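Local coordinates for putative exported protein (Peptoclostridium difficile, PDB 5TTA) that is of unknown function but carries a signal sequence in its natural form, belongs to the DUF5780 family and is probably exported, at residues N38-Y50 with S59-I72. Residues are numbered along the deposited sequence; the frame is centred on the assembly and turned at random.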
loop_
_atom_site.group_PDB
_atom_site.type_symbol
_atom_site.label_atom_id
_atom_site.label_comp_id
_atom_site.label_asym_id
_atom_site.label_seq_id
_atom_site.Cartn_x
_atom_site.Cartn_y
_atom_site.Cartn_z
ATOM N N ASN A 38 -28.338 -14.644 13.659
ATOM C CA ASN A 38 -28.490 -14.896 12.233
ATOM C C ASN A 38 -27.164 -14.650 11.522
ATOM O O ASN A 38 -26.634 -13.533 11.547
ATOM C CB ASN A 38 -29.591 -14.033 11.625
ATOM C CG ASN A 38 -30.147 -14.636 10.350
ATOM O OD1 ASN A 38 -29.686 -14.331 9.246
ATOM N ND2 ASN A 38 -31.124 -15.528 10.499
ATOM N N ILE A 39 -26.654 -15.689 10.875
ATOM C CA ILE A 39 -25.334 -15.669 10.254
ATOM C C ILE A 39 -25.373 -14.651 9.118
ATOM O O ILE A 39 -26.244 -14.732 8.236
ATOM C CB ILE A 39 -24.919 -17.071 9.784
ATOM C CG1 ILE A 39 -24.729 -18.022 10.979
ATOM C CG2 ILE A 39 -23.590 -17.009 9.085
ATOM C CD1 ILE A 39 -26.003 -18.560 11.651
ATOM N N PRO A 40 -24.497 -13.639 9.134
ATOM C CA PRO A 40 -24.553 -12.602 8.090
ATOM C C PRO A 40 -23.960 -13.048 6.759
ATOM O O PRO A 40 -24.212 -12.401 5.732
ATOM C CB PRO A 40 -23.750 -11.447 8.710
ATOM C CG PRO A 40 -22.740 -12.143 9.598
ATOM C CD PRO A 40 -23.513 -13.317 10.189
ATOM N N LEU A 41 -23.153 -14.101 6.732
ATOM C CA LEU A 41 -22.517 -14.578 5.502
ATOM C C LEU A 41 -22.888 -16.043 5.344
ATOM O O LEU A 41 -22.520 -16.871 6.183
ATOM C CB LEU A 41 -20.999 -14.396 5.556
ATOM C CG LEU A 41 -20.180 -14.841 4.349
ATOM C CD1 LEU A 41 -20.624 -14.044 3.092
ATOM C CD2 LEU A 41 -18.708 -14.603 4.620
ATOM N N PHE A 42 -23.638 -16.359 4.297
ATOM C CA PHE A 42 -24.212 -17.682 4.111
ATOM C C PHE A 42 -23.354 -18.488 3.161
ATOM O O PHE A 42 -23.078 -18.039 2.045
ATOM C CB PHE A 42 -25.626 -17.599 3.536
ATOM C CG PHE A 42 -26.396 -18.877 3.654
ATOM C CD1 PHE A 42 -26.516 -19.741 2.583
ATOM C CD2 PHE A 42 -27.027 -19.206 4.850
ATOM C CE1 PHE A 42 -27.245 -20.920 2.695
ATOM C CE2 PHE A 42 -27.750 -20.385 4.976
ATOM C CZ PHE A 42 -27.858 -21.244 3.893
ATOM N N ILE A 43 -22.965 -19.690 3.570
ATOM C CA ILE A 43 -22.225 -20.554 2.659
ATOM C C ILE A 43 -23.233 -21.476 1.990
ATOM O O ILE A 43 -23.777 -22.387 2.617
ATOM C CB ILE A 43 -21.110 -21.341 3.359
ATOM C CG1 ILE A 43 -20.087 -20.379 3.935
ATOM C CG2 ILE A 43 -20.418 -22.281 2.336
ATOM C CD1 ILE A 43 -18.942 -21.067 4.644
ATOM N N ASN A 44 -23.471 -21.246 0.701
ATOM C CA ASN A 44 -24.386 -22.083 -0.069
ATOM C C ASN A 44 -23.784 -23.432 -0.414
ATOM O O ASN A 44 -24.524 -24.424 -0.507
ATOM C CB ASN A 44 -24.797 -21.358 -1.358
ATOM C CG ASN A 44 -25.476 -20.049 -1.068
ATOM O OD1 ASN A 44 -26.556 -20.030 -0.475
ATOM N ND2 ASN A 44 -24.833 -18.943 -1.435
ATOM N N ASN A 45 -22.464 -23.490 -0.589
ATOM C CA ASN A 45 -21.783 -24.690 -1.057
ATOM C C ASN A 45 -20.276 -24.470 -1.072
ATOM O O ASN A 45 -19.816 -23.329 -1.193
ATOM C CB ASN A 45 -22.271 -25.064 -2.460
ATOM C CG ASN A 45 -22.182 -26.544 -2.736
ATOM O OD1 ASN A 45 -21.823 -27.333 -1.862
ATOM N ND2 ASN A 45 -22.524 -26.935 -3.957
ATOM N N SER A 46 -19.497 -25.546 -0.942
ATOM C CA SER A 46 -18.061 -25.488 -1.194
ATOM C C SER A 46 -17.702 -26.799 -1.866
ATOM O O SER A 46 -18.033 -27.868 -1.345
ATOM C CB SER A 46 -17.239 -25.259 0.087
ATOM O OG SER A 46 -17.520 -26.238 1.056
ATOM N N LYS A 47 -17.098 -26.716 -3.051
ATOM C CA LYS A 47 -17.022 -27.830 -3.984
ATOM C C LYS A 47 -15.764 -27.653 -4.824
ATOM O O LYS A 47 -15.374 -26.535 -5.125
ATOM C CB LYS A 47 -18.232 -27.863 -4.933
ATOM C CG LYS A 47 -19.403 -28.725 -4.516
ATOM C CD LYS A 47 -20.510 -28.713 -5.587
ATOM C CE LYS A 47 -20.065 -29.368 -6.891
ATOM N NZ LYS A 47 -19.773 -30.828 -6.737
ATOM N N ILE A 48 -15.159 -28.746 -5.224
ATOM C CA ILE A 48 -14.056 -28.698 -6.187
ATOM C C ILE A 48 -14.673 -28.503 -7.550
ATOM O O ILE A 48 -15.606 -29.230 -7.917
ATOM C CB ILE A 48 -13.239 -30.000 -6.179
ATOM C CG1 ILE A 48 -12.814 -30.363 -4.770
ATOM C CG2 ILE A 48 -12.051 -29.902 -7.162
ATOM C CD1 ILE A 48 -11.405 -30.015 -4.453
ATOM N N GLN A 49 -14.172 -27.510 -8.284
ATOM C CA GLN A 49 -14.513 -27.300 -9.677
ATOM C C GLN A 49 -13.224 -27.143 -10.476
ATOM O O GLN A 49 -12.198 -26.694 -9.951
ATOM C CB GLN A 49 -15.414 -26.071 -9.832
ATOM C CG GLN A 49 -16.664 -26.182 -8.942
ATOM C CD GLN A 49 -17.710 -25.086 -9.155
ATOM O OE1 GLN A 49 -17.558 -24.205 -10.009
ATOM N NE2 GLN A 49 -18.784 -25.138 -8.356
ATOM N N TYR A 50 -13.284 -27.526 -11.748
ATOM C CA TYR A 50 -12.140 -27.438 -12.655
ATOM C C TYR A 50 -12.401 -26.389 -13.723
ATOM O O TYR A 50 -13.524 -26.273 -14.230
ATOM C CB TYR A 50 -11.872 -28.793 -13.308
ATOM C CG TYR A 50 -11.737 -29.884 -12.280
ATOM C CD1 TYR A 50 -12.855 -30.565 -11.795
ATOM C CD2 TYR A 50 -10.492 -30.196 -11.749
ATOM C CE1 TYR A 50 -12.719 -31.553 -10.820
ATOM C CE2 TYR A 50 -10.345 -31.184 -10.794
ATOM C CZ TYR A 50 -11.445 -31.855 -10.333
ATOM O OH TYR A 50 -11.267 -32.838 -9.386
ATOM N N SER A 59 -10.086 -25.934 -8.271
ATOM C CA SER A 59 -10.231 -24.929 -7.224
ATOM C C SER A 59 -11.309 -25.353 -6.234
ATOM O O SER A 59 -12.322 -25.950 -6.602
ATOM C CB SER A 59 -10.636 -23.537 -7.760
ATOM O OG SER A 59 -9.638 -22.924 -8.567
ATOM N N ASN A 60 -11.107 -24.963 -4.980
ATOM C CA ASN A 60 -12.166 -25.020 -3.966
ATOM C C ASN A 60 -13.048 -23.793 -4.177
ATOM O O ASN A 60 -12.611 -22.665 -3.924
ATOM C CB ASN A 60 -11.486 -25.042 -2.595
ATOM C CG ASN A 60 -12.453 -24.924 -1.422
ATOM O OD1 ASN A 60 -12.036 -24.597 -0.303
ATOM N ND2 ASN A 60 -13.690 -25.191 -1.656
ATOM N N VAL A 61 -14.262 -23.981 -4.682
ATOM C CA VAL A 61 -15.144 -22.858 -4.991
ATOM C C VAL A 61 -16.203 -22.765 -3.899
ATOM O O VAL A 61 -17.029 -23.673 -3.736
ATOM C CB VAL A 61 -15.781 -23.005 -6.376
ATOM C CG1 VAL A 61 -16.719 -21.795 -6.657
ATOM C CG2 VAL A 61 -14.655 -23.101 -7.460
ATOM N N ILE A 62 -16.163 -21.673 -3.141
ATOM C CA ILE A 62 -17.095 -21.418 -2.037
ATOM C C ILE A 62 -18.147 -20.431 -2.524
ATOM O O ILE A 62 -17.820 -19.285 -2.872
ATOM C CB ILE A 62 -16.355 -20.878 -0.803
ATOM C CG1 ILE A 62 -15.176 -21.807 -0.493
ATOM C CG2 ILE A 62 -17.339 -20.764 0.387
ATOM C CD1 ILE A 62 -14.257 -21.329 0.608
ATOM N N SER A 63 -19.404 -20.879 -2.568
ATOM C CA SER A 63 -20.505 -20.030 -3.012
ATOM C C SER A 63 -21.091 -19.331 -1.792
ATOM O O SER A 63 -21.549 -19.992 -0.848
ATOM C CB SER A 63 -21.549 -20.852 -3.757
ATOM O OG SER A 63 -22.724 -20.086 -3.950
ATOM N N LEU A 64 -21.013 -18.004 -1.786
ATOM C CA LEU A 64 -21.392 -17.157 -0.664
ATOM C C LEU A 64 -22.567 -16.248 -1.013
ATOM O O LEU A 64 -22.757 -15.833 -2.175
ATOM C CB LEU A 64 -20.211 -16.271 -0.235
ATOM C CG LEU A 64 -18.898 -16.951 0.138
ATOM C CD1 LEU A 64 -17.787 -15.907 0.241
ATOM C CD2 LEU A 64 -19.076 -17.673 1.462
ATOM N N THR A 65 -23.332 -15.907 0.020
ATOM C CA THR A 65 -24.413 -14.923 -0.060
ATOM C C THR A 65 -24.302 -14.020 1.164
ATOM O O THR A 65 -24.325 -14.523 2.285
ATOM C CB THR A 65 -25.798 -15.591 -0.083
ATOM O OG1 THR A 65 -25.958 -16.380 -1.276
ATOM C CG2 THR A 65 -26.917 -14.536 0.011
ATOM N N ASN A 66 -24.197 -12.707 0.967
ATOM C CA ASN A 66 -24.265 -11.743 2.076
ATOM C C ASN A 66 -25.726 -11.527 2.447
ATOM O O ASN A 66 -26.425 -10.738 1.815
ATOM C CB ASN A 66 -23.618 -10.420 1.686
ATOM C CG ASN A 66 -23.650 -9.379 2.813
ATOM O OD1 ASN A 66 -24.287 -9.570 3.841
ATOM N ND2 ASN A 66 -22.946 -8.271 2.611
ATOM N N SER A 67 -26.196 -12.201 3.490
ATOM C CA SER A 67 -27.600 -12.096 3.863
ATOM C C SER A 67 -27.895 -10.916 4.784
ATOM O O SER A 67 -29.056 -10.709 5.143
ATOM C CB SER A 67 -28.061 -13.399 4.521
ATOM O OG SER A 67 -27.156 -13.794 5.538
ATOM N N SER A 68 -26.889 -10.143 5.171
ATOM C CA SER A 68 -27.103 -9.035 6.085
ATOM C C SER A 68 -27.379 -7.752 5.314
ATOM O O SER A 68 -27.350 -7.706 4.079
ATOM C CB SER A 68 -25.903 -8.863 7.012
ATOM O OG SER A 68 -24.856 -8.164 6.378
ATOM N N GLU A 69 -27.646 -6.685 6.059
ATOM C CA GLU A 69 -27.892 -5.375 5.476
ATOM C C GLU A 69 -26.627 -4.529 5.371
ATOM O O GLU A 69 -26.703 -3.356 4.994
ATOM C CB GLU A 69 -28.957 -4.647 6.292
ATOM C CG GLU A 69 -30.322 -5.308 6.202
ATOM C CD GLU A 69 -31.364 -4.626 7.078
ATOM O OE1 GLU A 69 -31.048 -4.300 8.247
ATOM O OE2 GLU A 69 -32.497 -4.408 6.592
ATOM N N LYS A 70 -25.469 -5.103 5.655
ATOM C CA LYS A 70 -24.215 -4.373 5.692
ATOM C C LYS A 70 -23.229 -5.006 4.731
ATOM O O LYS A 70 -23.212 -6.231 4.564
ATOM C CB LYS A 70 -23.624 -4.371 7.106
ATOM C CG LYS A 70 -24.512 -3.717 8.151
ATOM C CD LYS A 70 -23.890 -3.876 9.536
ATOM C CE LYS A 70 -24.311 -5.188 10.197
ATOM N NZ LYS A 70 -23.754 -5.346 11.578
ATOM N N ALA A 71 -22.416 -4.160 4.097
ATOM C CA ALA A 71 -21.345 -4.641 3.235
ATOM C C ALA A 71 -20.264 -5.341 4.054
ATOM O O ALA A 71 -19.886 -4.874 5.130
ATOM C CB ALA A 71 -20.740 -3.474 2.468
ATOM N N ILE A 72 -19.737 -6.443 3.524
ATOM C CA ILE A 72 -18.750 -7.266 4.222
ATOM C C ILE A 72 -17.363 -6.989 3.640
ATOM O O ILE A 72 -17.085 -7.307 2.476
ATOM C CB ILE A 72 -19.113 -8.757 4.138
ATOM C CG1 ILE A 72 -20.342 -9.040 5.028
ATOM C CG2 ILE A 72 -17.910 -9.649 4.539
ATOM C CD1 ILE A 72 -20.995 -10.384 4.786
HETATM O O HOH W 1 -27.916 -16.117 6.607
#
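L41 packs against L64, and I43 against both L64 and I62, on one face of an antiparallel beta hairpin. Strand 41-50 is an outer strand of a three-stranded sheet; strand 58-66 is its middle strand and also pairs with strand 183-189. L41 reaches its partner because CG stands anti to the backbone N (chi1 -180°), and CD1 lies 4.0 Å from L64 CB. The two leucine side chains meet at a slant. I43 and L64 instead lie alongside each other with their ends in the same direction, I43 CG1 being 3.8 Å from L64 CD2. The other branch of I43, CG2, meets I62 CG2 at 3.9 Å. Strand 72-82 touches this face through Y75 and I77, which joins the hairpin to the five-stranded sheet. S46 lies on the same face, and its OG is hydrogen-bonded outside the hairpin to Y247 OH, I206 O and S208 OG.

The register slips by one residue between I43 and N45, a beta bulge at N44. N44 N still donates a hydrogen bond to S63 O, while S63 N donates to N45 O. The N44 side chain turns toward the neighbouring strand, with CG beside the backbone N (chi1 -59°). It crosses T65 at about a right angle and donates from ND2 to T65 OG1 (2.8 Å). The edge of the F42 ring faces N44 CG in plane. Farther along, the extended Q49 side chain lies across V61, with CB 3.9 Å from V61 CG2.

At the other end, P40 CB touches S68 CB at 3.8 Å. N66 OD1 forms an Asx turn with S68 N and also accepts from S68 OG. One water bridges I39 and S67, loop residues flanking the paired strands: it donates a hydrogen bond to I39 O and is hydrogen-bonded to S67 OG at 2.7 Å.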